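Local coordinates for DUF871 domain-containing protein (Enterococcus faecalis, PDB 2P0O) that is of unknown function but is probably a 6-phospho-N-acetylmuramidase, built of a TIM barrel and a C-terminal cyclophilin-like domain, at residues A[360-363]-A[364-368]. Residues are numbered along the deposited sequence; the frame is centred on the assembly and turned at random. Where two conformers were deposited one is given.
Sequences EGTI and ENEFR
T362 and E366 sit one helical turn apart where the chain leaves strand 354-359 of the C-terminal domain, which belongs to a cyclophilin-like family, and coils into its last helix, 363-370. The first turn is closed by two backbone hydrogen bonds: E366 N reaches T362 O at 2.8 Å, approaching nearly in line with the carbonyl (C=O...N 170°), and F367 N reaches I363 O at 3.0 Å.

The side chain of E366 starts directly beside this bond, with CB 3.3 Å from T362 O and 3.5 Å from I363 O. The side chain then folds about its CB-CG bond (chi2 56°) and comes to lie alongside the T362 side chain, both pointing the same way. At the tip, E366 OE1 stops 3.8 Å from T362 OG1, while E366 OE2 makes a long, weak ion pair with K369 NZ. The T362 hydroxyl is instead hydrogen-bonded to the carbonyl of T359, at the end of the preceding strand. I363, next to T362, turns to the interior, packing on V358, L244 and helix 228-240, and F367 reaches the same helix, so that the terminal helix lies against the last helix of the barrel domain.

Ahead of the turn, G361 has a positive phi (93°), a conformation that suits glycine. A water joins this bend to the helix start: it donates to G361 O and to E364 OE1, brought back by the bend of the glutamate chain at chi2, and accepts the amide hydrogen of N365, with its oxygen 3.0 Å from N365 N.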
loop_
_atom_site.group_PDB
_atom_site.type_symbol
_atom_site.label_atom_id
_atom_site.label_comp_id
_atom_site.label_asym_id
_atom_site.label_seq_id
_atom_site.Cartn_x
_atom_site.Cartn_y
_atom_site.Cartn_z
ATOM N N GLU A 360 9.645 -19.349 -6.988
ATOM C CA GLU A 360 9.756 -18.117 -7.765
ATOM C C GLU A 360 8.936 -18.181 -9.065
ATOM O O GLU A 360 8.973 -19.177 -9.784
ATOM C CB GLU A 360 11.232 -17.773 -8.050
ATOM C CG GLU A 360 11.418 -16.420 -8.769
ATOM C CD GLU A 360 12.876 -16.052 -9.104
ATOM O OE1 GLU A 360 13.765 -16.948 -9.142
ATOM O OE2 GLU A 360 13.121 -14.832 -9.337
ATOM N N GLY A 361 8.163 -17.117 -9.303
ATOM C CA GLY A 361 7.383 -16.933 -10.514
ATOM C C GLY A 361 5.952 -17.439 -10.436
ATOM O O GLY A 361 5.215 -17.318 -11.423
ATOM N N THR A 362 5.546 -17.993 -9.283
ATOM C CA THR A 362 4.239 -18.682 -9.184
ATOM C C THR A 362 3.179 -17.918 -8.360
ATOM O O THR A 362 2.044 -18.381 -8.198
ATOM C CB THR A 362 4.364 -20.141 -8.680
ATOM O OG1 THR A 362 4.830 -20.156 -7.328
ATOM C CG2 THR A 362 5.344 -20.933 -9.544
ATOM N N ILE A 363 3.551 -16.759 -7.839
ATOM C CA ILE A 363 2.637 -15.977 -7.014
ATOM C C ILE A 363 1.284 -15.753 -7.719
ATOM O O ILE A 363 0.226 -15.940 -7.113
ATOM C CB ILE A 363 3.276 -14.659 -6.544
ATOM C CG1 ILE A 363 4.014 -14.890 -5.212
ATOM C CG2 ILE A 363 2.188 -13.542 -6.336
ATOM C CD1 ILE A 363 4.587 -13.619 -4.583
ATOM N N GLU A 364 1.326 -15.385 -9.001
ATOM C CA GLU A 364 0.104 -15.156 -9.767
ATOM C C GLU A 364 -0.835 -16.370 -9.837
ATOM O O GLU A 364 -2.029 -16.232 -9.571
ATOM C CB GLU A 364 0.418 -14.614 -11.157
ATOM C CG GLU A 364 1.125 -13.251 -11.129
ATOM C CD GLU A 364 2.656 -13.322 -11.297
ATOM O OE1 GLU A 364 3.317 -14.171 -10.621
ATOM O OE2 GLU A 364 3.179 -12.513 -12.125
ATOM N N ASN A 365 -0.311 -17.544 -10.178
ATOM C CA ASN A 365 -1.163 -18.736 -10.218
ATOM C C ASN A 365 -1.547 -19.243 -8.839
ATOM O O ASN A 365 -2.591 -19.874 -8.673
ATOM C CB ASN A 365 -0.574 -19.885 -11.046
ATOM C CG ASN A 365 -1.597 -21.004 -11.298
ATOM O OD1 ASN A 365 -2.777 -20.744 -11.544
ATOM N ND2 ASN A 365 -1.148 -22.249 -11.213
ATOM N N GLU A 366 -0.724 -18.958 -7.849
ATOM C CA GLU A 366 -1.041 -19.368 -6.502
ATOM C C GLU A 366 -2.281 -18.585 -6.031
ATOM O O GLU A 366 -3.190 -19.172 -5.450
ATOM C CB GLU A 366 0.163 -19.103 -5.616
ATOM C CG GLU A 366 0.478 -20.180 -4.642
ATOM C CD GLU A 366 0.686 -21.547 -5.275
ATOM O OE1 GLU A 366 1.683 -21.778 -6.015
ATOM O OE2 GLU A 366 -0.172 -22.393 -5.012
ATOM N N PHE A 367 -2.339 -17.274 -6.328
ATOM C CA PHE A 367 -3.543 -16.499 -6.027
ATOM C C PHE A 367 -4.752 -16.917 -6.876
ATOM O O PHE A 367 -5.879 -16.937 -6.367
ATOM C CB PHE A 367 -3.325 -14.988 -6.136
ATOM C CG PHE A 367 -4.564 -14.184 -5.768
ATOM C CD1 PHE A 367 -5.097 -14.252 -4.484
ATOM C CD2 PHE A 367 -5.209 -13.393 -6.714
ATOM C CE1 PHE A 367 -6.249 -13.557 -4.148
ATOM C CE2 PHE A 367 -6.365 -12.683 -6.379
ATOM C CZ PHE A 367 -6.883 -12.773 -5.092
ATOM N N ARG A 368 -4.520 -17.249 -8.152
ATOM C CA ARG A 368 -5.576 -17.758 -9.033
ATOM C C ARG A 368 -6.244 -19.017 -8.470
ATOM O O ARG A 368 -7.462 -19.213 -8.606
ATOM C CB ARG A 368 -5.003 -18.101 -10.422
ATOM C CG ARG A 368 -5.587 -17.301 -11.563
ATOM C CD ARG A 368 -5.174 -17.880 -12.949
ATOM N NE ARG A 368 -3.718 -17.834 -13.189
ATOM C CZ ARG A 368 -2.997 -16.727 -13.417
ATOM N NH1 ARG A 368 -3.570 -15.521 -13.431
ATOM N NH2 ARG A 368 -1.682 -16.825 -13.617
HETATM O O HOH W 1 2.303 -17.050 -11.656
#